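Local coordinates for protein aromatic-L-amino-acid decarboxylase (Catharanthus roseus, PDB 6EEW) that decarboxylates L-tryptophan to tryptamine and 5-hydroxy-L-tryptophan to serotonin, working as a homodimer with pyridoxal 5'-phosphate as cofactor, at residues 237-242 with 274-279; 48-53 with 92-97; 142-147 with 152-157; 415-420 with 465-470. All blocks are in the same frame, centred on the assembly; numbering follows the deposited sequence.

Interaction 1: 237-242 with 274-279; sequences VLRKMV and SEIANE
The guanidinium of Arg-239 presents its outer edge to the carboxylate of Glu-279, while CG1 of Ile-276 comes at it obliquely, neither over the face nor at the edge. Two nitrogens grip two oxygens end-on: NH2 of Arg-239 lies 2.7 Å from OE1 of Glu-279, and NH1 of Arg-239 gives OE2 of Glu-279 a longer but almost straight bond of 3.2 Å (N-H...O 177°). Both oxygens sit close to the guanidinium plane and are met on their syn sides, yet the two flat groups are not coplanar. Their planes stand 43° apart, so the nitrogens approach from outside the carboxylate plane. The arginine leaves its helix with an extended start and then bends at chi3 (-63°), which swings the guanidinium across to the other helix; Glu-279 comes to meet it fully stretched, and the two chains cross at about a right angle. Beneath the bridge, CG1 of Ile-276 packs 4.1 Å from NH2 of Arg-239, at the buried side of a pair that is otherwise near the surface. Arg-239 NH1 has a second acid, Glu-243, one helical turn on. Putting a leucine in place of Arg-239 would probably leave the Glu-279 carboxylate without its positive mate across the helices. The bridge thus spans the outer side of helices 235-247 and 270-280, which pack next to each other on one face of the mixed sheet, Leu-238 touching Ile-223 of strand 220-223 and Ala-277 touching Ile-284 of strand 283-287.

Interaction 2: 48-53 with 92-97; sequences YPVLSE and WMSPNF
Val-50 packs against the tight turn that Ser-94 opens and Phe-97 closes, in the loop that carries Trp-92, a residue lining the pocket of the bound tryptophan. The turn is of type I, with Phe-97 N bonded to Ser-94 O, and it is also an ST turn: OG of Ser-94 accepts from the backbone N of Asn-96 at 3.1 Å. The two methyls of Val-50 divide the work. CG2 lies 3.8 Å from OG of Ser-94 and equally 3.8 Å from CB of Asn-96, so that this methyl touches both the hydroxyl and a CB of the turn. CG1, placed opposite the backbone N (chi1 -176°), reaches Phe-97, 4.0 Å from its CB and near the plane of the ring, at its edge. Behind this, Phe-97 meets Trp-92: CZ of Phe-97 stands 3.2 Å above the indole plane of Trp-92, offset toward the rim. Trp-92 touches the bound tryptophan, and its NE1 bonds to Ser-128 O of the second subunit, whereas the side chain of Phe-97 stays about 7 Å from the bound tryptophan. With an alanine here instead of Val-50, both methyls are gone, and a gap would probably open between the 48-53 loop and the turn, with Phe-97 losing the contact at its ring edge. Backbone bonds to Asn-91 and Gly-453 hold Val-50 in its place. No hydrogen bond crosses between the two segments, and the hydroxyl beside CG2 is already engaged within its own turn; the contact therefore rests on shape and apolar surface, one layer behind the substrate-facing indole.

Interaction 3: 142-147 with 152-157; sequences WLAQIL and SFMFSG
Met-154 reaches out of its loop as an extended chain and crosses the side chain of Gln-145 at about a right angle, its methyl end set on the last turns of helix 130-146. The helix and this loop belong to the large, cofactor-binding domain of the type I fold of pyridoxal-phosphate enzymes, where the chain turns back from the helix end before entering strand 160-164. Met-154 has CG beside its backbone N (chi1 -57°) and is extended from there to the tip (chi3 -176°), which carries CE into the angle between Ala-144 and Gln-145. CE touches CB of Ala-144 at 3.9 Å, with CG of the same methionine 4.0 Å from that CB, so the thioether chain lies alongside the small residue. Roughly at right angles to the direction of Ala-144, CE of Met-154 meets CG of Gln-145 at 3.6 Å. Only the aliphatic part of the glutamine is used here; its amide NE2 bonds to Glu-65 O of the second subunit and to Asp-141 O one turn back, so the residue serves the dimer interface and the methionine at once. Ala-144 also touches Trp-331 of strand 328-332. Asp-141 of the helix also ties the loop, its carboxylate accepting from the backbone N of Phe-155 and of Ser-156. No hydrogen bond joins the two segments. The methyl also meets the helix backbone: CE of Met-154 lies 3.8 Å from the amide N of Gln-145.

Interaction 4: 415-420 with 465-470; sequences EIVVPR and IYMLRL
Val-417 makes an apolar contact with Met-467 and Ile-465 over one face of the four-stranded antiparallel sheet near the C-terminal end of the chain. Strands 414-416 and 465-471 are not neighbours there: strand 424-429 lies between them, pairing with Val-417 through Cys-426 and with Leu-468 through Phe-427. The valine therefore reaches across the middle strand. Its CG1 does most of the touching, 3.8 Å from CE of Met-467 and 4.0 Å from CG2 of Ile-465, while its CG2 lies 4.0 Å from CB of Met-467. The methionine starts with CG between the backbone N and the carbonyl carbon (chi1 70°) and bends again at chi3 (70°), a fold that brings SD and CE back over the valine. Met-467 also covers Cys-426 of the middle strand and Thr-460 and Val-462 of strand 459-462. Farther along strand 465-471, Arg-469 donates to the carbonyls of Phe-100 and Thr-262, two residues of the tryptophan pocket; the side chain of Met-467 stays about 12 Å from the bound tryptophan. Only aliphatic carbons and a thioether meet here, so the contact depends on close fit and the burial of apolar surface, with no charge or hydrogen bond to set its direction.

In the fold
From the N terminus the four contacts close one after another; none nests in or crosses another. Interaction 2 comes first, looping from the segment after helix 24-44 past helix 74-85 to the tryptophan pocket. Interaction 3 closes a short turn between helix 130-146 and strand 160-164. Interaction 1 joins two helices on the large mixed sheet, with strand 251-258 in the chain between them. Interaction 4 closes last, within the antiparallel sheet. Interactions 2 and 3 lie on opposite sides of the chain's centre, and both touch the second subunit. The nearest atoms of interactions 2 and 4 are about 7 Å apart, those of 1 and 3 about 9 Å.

Interaction 1: 237-242 with 274-279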
# COMPACT_ATOMS: atom_id res chain seq x y z
N VAL A 237 -28.07 -22.60 -0.01
CA VAL A 237 -28.45 -21.29 -0.55
C VAL A 237 -27.57 -20.93 -1.75
O VAL A 237 -28.06 -20.56 -2.83
CB VAL A 237 -28.36 -20.22 0.56
CG1 VAL A 237 -28.55 -18.82 -0.03
CG2 VAL A 237 -29.40 -20.49 1.63
N LEU A 238 -26.26 -21.04 -1.57
CA LEU A 238 -25.34 -20.69 -2.64
C LEU A 238 -25.53 -21.59 -3.86
O LEU A 238 -25.45 -21.12 -5.00
CB LEU A 238 -23.91 -20.78 -2.13
CG LEU A 238 -22.76 -20.62 -3.12
CD1 LEU A 238 -22.78 -19.25 -3.79
CD2 LEU A 238 -21.41 -20.86 -2.41
N ARG A 239 -25.74 -22.89 -3.64
CA ARG A 239 -25.92 -23.79 -4.77
C ARG A 239 -27.15 -23.40 -5.56
O ARG A 239 -27.14 -23.39 -6.80
CB ARG A 239 -26.04 -25.23 -4.32
CG ARG A 239 -26.56 -26.12 -5.44
CD ARG A 239 -26.66 -27.55 -5.00
NE ARG A 239 -25.35 -28.08 -4.67
CZ ARG A 239 -24.50 -28.56 -5.57
NH1 ARG A 239 -24.82 -28.57 -6.86
NH2 ARG A 239 -23.32 -29.03 -5.17
N LYS A 240 -28.24 -23.10 -4.85
CA LYS A 240 -29.46 -22.69 -5.53
C LYS A 240 -29.21 -21.44 -6.37
O LYS A 240 -29.59 -21.37 -7.54
CB LYS A 240 -30.57 -22.46 -4.50
CG LYS A 240 -31.88 -22.04 -5.11
CD LYS A 240 -32.33 -23.11 -6.10
CE LYS A 240 -33.63 -22.75 -6.78
NZ LYS A 240 -33.96 -23.75 -7.83
N MET A 241 -28.52 -20.46 -5.78
CA MET A 241 -28.21 -19.23 -6.52
C MET A 241 -27.36 -19.51 -7.75
O MET A 241 -27.64 -19.00 -8.84
CB MET A 241 -27.52 -18.22 -5.60
CG MET A 241 -28.38 -17.73 -4.43
SD MET A 241 -27.46 -16.73 -3.23
CE MET A 241 -26.96 -15.34 -4.25
N VAL A 242 -26.30 -20.31 -7.59
CA VAL A 242 -25.40 -20.59 -8.70
C VAL A 242 -26.15 -21.30 -9.82
O VAL A 242 -25.97 -20.98 -11.00
CB VAL A 242 -24.20 -21.42 -8.22
CG1 VAL A 242 -23.36 -21.88 -9.41
CG2 VAL A 242 -23.34 -20.61 -7.24
N SER A 274 -16.14 -24.75 -0.88
CA SER A 274 -15.10 -24.97 -1.87
C SER A 274 -15.47 -26.12 -2.79
O SER A 274 -15.17 -26.09 -3.99
CB SER A 274 -13.76 -25.23 -1.19
OG SER A 274 -13.82 -26.38 -0.38
N GLU A 275 -16.09 -27.16 -2.24
CA GLU A 275 -16.62 -28.23 -3.08
C GLU A 275 -17.56 -27.66 -4.13
O GLU A 275 -17.52 -28.07 -5.30
CB GLU A 275 -17.35 -29.26 -2.21
CG GLU A 275 -17.55 -30.60 -2.90
CD GLU A 275 -16.24 -31.31 -3.19
OE1 GLU A 275 -15.67 -31.92 -2.25
OE2 GLU A 275 -15.79 -31.26 -4.35
N ILE A 276 -18.39 -26.69 -3.74
CA ILE A 276 -19.28 -26.07 -4.73
C ILE A 276 -18.47 -25.25 -5.73
O ILE A 276 -18.71 -25.30 -6.95
CB ILE A 276 -20.34 -25.21 -4.02
CG1 ILE A 276 -21.23 -26.09 -3.15
CG2 ILE A 276 -21.22 -24.55 -5.05
CD1 ILE A 276 -22.19 -25.30 -2.30
N ALA A 277 -17.49 -24.49 -5.26
CA ALA A 277 -16.69 -23.69 -6.18
C ALA A 277 -16.06 -24.60 -7.24
O ALA A 277 -16.16 -24.33 -8.44
CB ALA A 277 -15.62 -22.90 -5.43
N ASN A 278 -15.45 -25.70 -6.79
CA ASN A 278 -14.87 -26.67 -7.72
C ASN A 278 -15.92 -27.17 -8.69
O ASN A 278 -15.68 -27.24 -9.90
CB ASN A 278 -14.26 -27.84 -6.96
CG ASN A 278 -12.97 -27.48 -6.26
OD1 ASN A 278 -12.98 -26.82 -5.22
ND2 ASN A 278 -11.85 -27.94 -6.80
N GLU A 279 -17.12 -27.49 -8.20
CA GLU A 279 -18.12 -28.07 -9.10
C GLU A 279 -18.48 -27.11 -10.22
O GLU A 279 -18.62 -27.52 -11.37
CB GLU A 279 -19.37 -28.46 -8.33
CG GLU A 279 -20.53 -28.85 -9.25
CD GLU A 279 -21.74 -29.32 -8.47
OE1 GLU A 279 -21.62 -29.41 -7.22
OE2 GLU A 279 -22.81 -29.60 -9.08

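Interaction 2: 48-53 with 92-97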
# COMPACT_ATOMS: atom_id res chain seq x y z
N TYR A 48 -4.89 8.28 28.62
CA TYR A 48 -5.63 9.19 27.76
C TYR A 48 -7.04 8.66 27.54
O TYR A 48 -7.28 7.46 27.64
CB TYR A 48 -4.93 9.34 26.41
CG TYR A 48 -3.44 9.63 26.48
CD1 TYR A 48 -2.88 10.29 27.56
CD2 TYR A 48 -2.60 9.27 25.43
CE1 TYR A 48 -1.52 10.55 27.62
CE2 TYR A 48 -1.25 9.52 25.48
CZ TYR A 48 -0.71 10.17 26.57
OH TYR A 48 0.64 10.43 26.61
N PRO A 49 -8.00 9.54 27.26
CA PRO A 49 -9.30 9.05 26.80
C PRO A 49 -9.13 8.24 25.53
O PRO A 49 -8.39 8.63 24.62
CB PRO A 49 -10.11 10.33 26.56
CG PRO A 49 -9.07 11.41 26.39
CD PRO A 49 -7.91 11.01 27.24
N VAL A 50 -9.78 7.07 25.48
CA VAL A 50 -9.59 6.19 24.33
C VAL A 50 -10.09 6.87 23.06
O VAL A 50 -9.34 7.04 22.09
CB VAL A 50 -10.30 4.84 24.56
CG1 VAL A 50 -10.01 3.90 23.40
CG2 VAL A 50 -9.87 4.23 25.88
N LEU A 51 -11.36 7.26 23.06
CA LEU A 51 -11.98 7.94 21.94
C LEU A 51 -11.92 9.45 22.19
O LEU A 51 -12.11 9.90 23.32
CB LEU A 51 -13.44 7.48 21.80
CG LEU A 51 -14.23 7.78 20.53
CD1 LEU A 51 -13.63 7.05 19.33
CD2 LEU A 51 -15.69 7.40 20.72
N SER A 52 -11.63 10.21 21.13
CA SER A 52 -11.41 11.65 21.26
C SER A 52 -12.72 12.43 21.19
O SER A 52 -13.69 12.00 20.56
CB SER A 52 -10.45 12.14 20.18
OG SER A 52 -10.15 13.50 20.38
N GLU A 53 -12.73 13.60 21.83
CA GLU A 53 -13.91 14.47 21.89
C GLU A 53 -13.87 15.66 20.93
O GLU A 53 -14.79 16.49 20.95
CB GLU A 53 -14.09 14.98 23.33
CG GLU A 53 -14.53 13.91 24.33
CD GLU A 53 -16.01 13.58 24.26
OE1 GLU A 53 -16.75 14.27 23.52
OE2 GLU A 53 -16.45 12.62 24.94
N TRP A 92 -5.94 3.62 19.26
CA TRP A 92 -6.00 2.20 18.92
C TRP A 92 -5.07 1.36 19.78
O TRP A 92 -5.29 0.15 19.91
CB TRP A 92 -5.65 2.00 17.44
CG TRP A 92 -6.77 2.33 16.47
CD1 TRP A 92 -7.20 3.57 16.12
CD2 TRP A 92 -7.58 1.40 15.75
NE1 TRP A 92 -8.24 3.47 15.21
CE2 TRP A 92 -8.49 2.15 14.97
CE3 TRP A 92 -7.63 -0.00 15.68
CZ2 TRP A 92 -9.43 1.55 14.14
CZ3 TRP A 92 -8.56 -0.60 14.85
CH2 TRP A 92 -9.46 0.18 14.10
N MET A 93 -4.02 1.95 20.34
CA MET A 93 -3.05 1.22 21.15
C MET A 93 -3.41 1.16 22.63
O MET A 93 -2.64 0.61 23.41
CB MET A 93 -1.66 1.85 21.01
CG MET A 93 -1.02 1.66 19.65
SD MET A 93 -0.96 -0.08 19.20
CE MET A 93 -2.42 -0.18 18.15
N SER A 94 -4.52 1.77 23.04
CA SER A 94 -4.89 1.75 24.44
C SER A 94 -5.31 0.34 24.84
O SER A 94 -5.96 -0.36 24.06
CB SER A 94 -6.02 2.73 24.73
OG SER A 94 -6.43 2.64 26.08
N PRO A 95 -4.96 -0.11 26.06
CA PRO A 95 -5.52 -1.38 26.55
C PRO A 95 -7.03 -1.36 26.68
O PRO A 95 -7.63 -2.42 26.88
CB PRO A 95 -4.83 -1.56 27.91
CG PRO A 95 -4.51 -0.19 28.34
CD PRO A 95 -4.14 0.56 27.08
N ASN A 96 -7.67 -0.20 26.57
CA ASN A 96 -9.11 -0.10 26.71
C ASN A 96 -9.81 0.14 25.37
O ASN A 96 -10.98 0.52 25.35
CB ASN A 96 -9.47 0.98 27.72
CG ASN A 96 -8.96 0.64 29.12
OD1 ASN A 96 -9.10 -0.49 29.59
ND2 ASN A 96 -8.36 1.63 29.78
N PHE A 97 -9.11 -0.09 24.27
CA PHE A 97 -9.69 -0.02 22.94
C PHE A 97 -10.21 -1.40 22.56
O PHE A 97 -9.41 -2.33 22.38
CB PHE A 97 -8.65 0.47 21.93
CG PHE A 97 -9.15 0.49 20.51
CD1 PHE A 97 -9.15 -0.67 19.74
CD2 PHE A 97 -9.59 1.65 19.93
CE1 PHE A 97 -9.60 -0.66 18.43
CE2 PHE A 97 -10.04 1.66 18.63
CZ PHE A 97 -10.04 0.51 17.89

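Interaction 3: 142-147 with 152-157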
# COMPACT_ATOMS: atom_id res chain seq x y z
N TRP A 142 7.20 -20.30 5.26
CA TRP A 142 7.13 -20.51 6.71
C TRP A 142 5.71 -20.42 7.21
O TRP A 142 5.19 -21.32 7.87
CB TRP A 142 7.96 -19.46 7.45
CG TRP A 142 9.39 -19.76 7.55
CD1 TRP A 142 10.09 -20.63 6.79
CD2 TRP A 142 10.31 -19.18 8.47
NE1 TRP A 142 11.42 -20.63 7.17
CE2 TRP A 142 11.57 -19.75 8.21
CE3 TRP A 142 10.19 -18.24 9.49
CZ2 TRP A 142 12.71 -19.41 8.94
CZ3 TRP A 142 11.32 -17.89 10.22
CH2 TRP A 142 12.57 -18.48 9.94
N LEU A 143 5.07 -19.29 6.91
CA LEU A 143 3.73 -19.06 7.41
C LEU A 143 2.76 -20.08 6.85
O LEU A 143 1.91 -20.61 7.58
CB LEU A 143 3.31 -17.64 7.08
CG LEU A 143 2.48 -16.91 8.11
CD1 LEU A 143 3.05 -17.16 9.47
CD2 LEU A 143 2.53 -15.42 7.78
N ALA A 144 2.91 -20.42 5.57
CA ALA A 144 2.04 -21.42 4.97
C ALA A 144 2.14 -22.74 5.73
O ALA A 144 1.12 -23.42 5.95
CB ALA A 144 2.42 -21.62 3.51
N GLN A 145 3.36 -23.13 6.13
CA GLN A 145 3.53 -24.36 6.89
C GLN A 145 2.93 -24.26 8.28
O GLN A 145 2.33 -25.23 8.78
CB GLN A 145 5.01 -24.72 7.00
CG GLN A 145 5.70 -24.99 5.69
CD GLN A 145 7.20 -25.14 5.90
OE1 GLN A 145 7.65 -26.16 6.40
NE2 GLN A 145 7.96 -24.10 5.57
N ILE A 146 3.11 -23.12 8.96
CA ILE A 146 2.47 -22.99 10.26
C ILE A 146 0.96 -23.15 10.10
O ILE A 146 0.30 -23.85 10.88
CB ILE A 146 2.83 -21.64 10.92
CG1 ILE A 146 4.31 -21.59 11.28
CG2 ILE A 146 2.05 -21.44 12.20
CD1 ILE A 146 4.85 -20.17 11.32
N LEU A 147 0.40 -22.55 9.06
CA LEU A 147 -1.02 -22.72 8.79
C LEU A 147 -1.34 -24.11 8.28
O LEU A 147 -2.51 -24.40 8.05
CB LEU A 147 -1.49 -21.68 7.78
CG LEU A 147 -1.37 -20.22 8.25
CD1 LEU A 147 -1.59 -19.22 7.10
CD2 LEU A 147 -2.29 -19.95 9.43
N SER A 152 0.65 -27.03 -2.47
CA SER A 152 0.17 -26.32 -3.64
C SER A 152 0.05 -24.81 -3.42
O SER A 152 -0.25 -24.09 -4.37
CB SER A 152 -1.17 -26.91 -4.08
OG SER A 152 -2.10 -26.90 -3.01
N PHE A 153 0.30 -24.33 -2.20
CA PHE A 153 0.32 -22.90 -1.91
C PHE A 153 1.73 -22.39 -1.62
O PHE A 153 1.87 -21.26 -1.14
CB PHE A 153 -0.59 -22.59 -0.71
CG PHE A 153 -2.06 -22.80 -0.99
CD1 PHE A 153 -2.81 -21.79 -1.58
CD2 PHE A 153 -2.67 -24.01 -0.66
CE1 PHE A 153 -4.17 -21.96 -1.85
CE2 PHE A 153 -4.03 -24.20 -0.91
CZ PHE A 153 -4.78 -23.16 -1.52
N MET A 154 2.76 -23.20 -1.84
CA MET A 154 4.11 -22.85 -1.43
C MET A 154 5.03 -22.71 -2.63
O MET A 154 4.92 -23.45 -3.61
CB MET A 154 4.70 -23.90 -0.48
CG MET A 154 3.88 -24.12 0.74
SD MET A 154 4.58 -25.36 1.84
CE MET A 154 3.26 -25.40 3.05
N PHE A 155 5.98 -21.78 -2.50
CA PHE A 155 7.01 -21.63 -3.52
C PHE A 155 7.84 -22.90 -3.61
O PHE A 155 8.22 -23.33 -4.71
CB PHE A 155 7.89 -20.42 -3.19
CG PHE A 155 7.23 -19.09 -3.44
CD1 PHE A 155 7.07 -18.62 -4.74
CD2 PHE A 155 6.77 -18.32 -2.39
CE1 PHE A 155 6.46 -17.38 -4.99
CE2 PHE A 155 6.16 -17.10 -2.63
CZ PHE A 155 6.02 -16.62 -3.94
N SER A 156 8.15 -23.53 -2.47
CA SER A 156 8.84 -24.81 -2.48
C SER A 156 8.02 -25.90 -3.17
O SER A 156 8.60 -26.89 -3.64
CB SER A 156 9.17 -25.25 -1.05
OG SER A 156 8.00 -25.34 -0.26
N GLY A 157 6.70 -25.73 -3.25
CA GLY A 157 5.84 -26.62 -4.02
C GLY A 157 5.46 -26.03 -5.37
O GLY A 157 6.33 -25.67 -6.16

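Interaction 4: 415-420 with 465-470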
# COMPACT_ATOMS: atom_id res chain seq x y z
N GLU A 415 -27.66 -10.76 27.17
CA GLU A 415 -27.73 -11.99 26.40
C GLU A 415 -26.61 -11.97 25.38
O GLU A 415 -26.28 -10.91 24.84
CB GLU A 415 -29.10 -12.13 25.71
CG GLU A 415 -29.25 -11.36 24.40
CD GLU A 415 -30.57 -11.65 23.71
OE1 GLU A 415 -31.49 -12.19 24.37
OE2 GLU A 415 -30.70 -11.35 22.51
N ILE A 416 -26.04 -13.14 25.13
CA ILE A 416 -25.09 -13.32 24.04
C ILE A 416 -25.89 -13.56 22.76
O ILE A 416 -26.65 -14.53 22.67
CB ILE A 416 -24.12 -14.47 24.32
CG1 ILE A 416 -23.47 -14.31 25.70
CG2 ILE A 416 -23.06 -14.53 23.25
CD1 ILE A 416 -22.56 -13.10 25.80
N VAL A 417 -25.69 -12.70 21.76
CA VAL A 417 -26.56 -12.70 20.59
C VAL A 417 -26.19 -13.81 19.61
O VAL A 417 -27.06 -14.43 19.00
CB VAL A 417 -26.50 -11.32 19.91
CG1 VAL A 417 -27.33 -11.31 18.64
CG2 VAL A 417 -26.97 -10.23 20.87
N VAL A 418 -24.90 -14.10 19.47
CA VAL A 418 -24.42 -15.11 18.53
C VAL A 418 -23.19 -15.76 19.14
O VAL A 418 -22.52 -15.13 19.97
CB VAL A 418 -24.09 -14.49 17.16
CG1 VAL A 418 -25.37 -14.10 16.44
CG2 VAL A 418 -23.20 -13.26 17.34
N PRO A 419 -22.84 -16.99 18.77
CA PRO A 419 -21.74 -17.68 19.46
C PRO A 419 -20.42 -16.94 19.28
O PRO A 419 -20.13 -16.41 18.20
CB PRO A 419 -21.73 -19.07 18.81
CG PRO A 419 -23.08 -19.22 18.18
CD PRO A 419 -23.48 -17.84 17.76
N ARG A 420 -19.63 -16.92 20.34
CA ARG A 420 -18.28 -16.37 20.30
C ARG A 420 -17.35 -17.40 19.67
O ARG A 420 -17.07 -18.43 20.28
CB ARG A 420 -17.81 -16.00 21.71
CG ARG A 420 -16.35 -15.55 21.78
CD ARG A 420 -15.71 -15.83 23.14
NE ARG A 420 -15.75 -17.24 23.47
CZ ARG A 420 -14.93 -18.16 22.96
NH1 ARG A 420 -14.00 -17.82 22.08
NH2 ARG A 420 -15.05 -19.42 23.32
N ILE A 465 -30.90 -7.00 14.51
CA ILE A 465 -30.61 -6.99 15.93
C ILE A 465 -29.45 -6.04 16.16
O ILE A 465 -28.39 -6.19 15.54
CB ILE A 465 -30.28 -8.40 16.44
CG1 ILE A 465 -31.44 -9.35 16.16
CG2 ILE A 465 -29.94 -8.37 17.93
CD1 ILE A 465 -31.16 -10.79 16.52
N TYR A 466 -29.65 -5.06 17.04
CA TYR A 466 -28.60 -4.15 17.47
C TYR A 466 -27.85 -4.79 18.63
O TYR A 466 -28.46 -5.26 19.59
CB TYR A 466 -29.19 -2.80 17.89
CG TYR A 466 -28.18 -1.74 18.30
CD1 TYR A 466 -27.60 -1.73 19.56
CD2 TYR A 466 -27.82 -0.72 17.42
CE1 TYR A 466 -26.69 -0.75 19.93
CE2 TYR A 466 -26.91 0.25 17.77
CZ TYR A 466 -26.34 0.24 19.02
OH TYR A 466 -25.44 1.22 19.36
N MET A 467 -26.52 -4.83 18.53
CA MET A 467 -25.71 -5.46 19.55
C MET A 467 -24.42 -4.68 19.75
O MET A 467 -23.94 -3.98 18.85
CB MET A 467 -25.41 -6.91 19.17
CG MET A 467 -24.47 -7.07 17.99
SD MET A 467 -24.71 -8.67 17.19
CE MET A 467 -26.32 -8.42 16.45
N LEU A 468 -23.88 -4.76 20.96
CA LEU A 468 -22.56 -4.26 21.30
C LEU A 468 -21.53 -5.34 21.00
O LEU A 468 -21.83 -6.54 21.04
CB LEU A 468 -22.50 -3.88 22.78
CG LEU A 468 -23.27 -2.64 23.27
CD1 LEU A 468 -24.77 -2.75 23.04
CD2 LEU A 468 -22.98 -2.44 24.74
N ARG A 469 -20.30 -4.91 20.71
CA ARG A 469 -19.19 -5.82 20.45
C ARG A 469 -18.05 -5.53 21.41
O ARG A 469 -17.76 -4.37 21.71
CB ARG A 469 -18.68 -5.71 19.01
CG ARG A 469 -19.68 -6.04 17.90
CD ARG A 469 -19.28 -5.38 16.56
NE ARG A 469 -18.12 -6.00 15.91
CZ ARG A 469 -16.85 -5.64 16.14
NH1 ARG A 469 -16.56 -4.68 17.01
NH2 ARG A 469 -15.86 -6.25 15.51
N LEU A 470 -17.41 -6.59 21.87
CA LEU A 470 -16.16 -6.49 22.62
C LEU A 470 -15.10 -7.24 21.82
O LEU A 470 -15.10 -8.47 21.78
CB LEU A 470 -16.30 -7.05 24.02
CG LEU A 470 -15.13 -6.65 24.92
CD1 LEU A 470 -15.28 -5.17 25.36
CD2 LEU A 470 -14.98 -7.61 26.11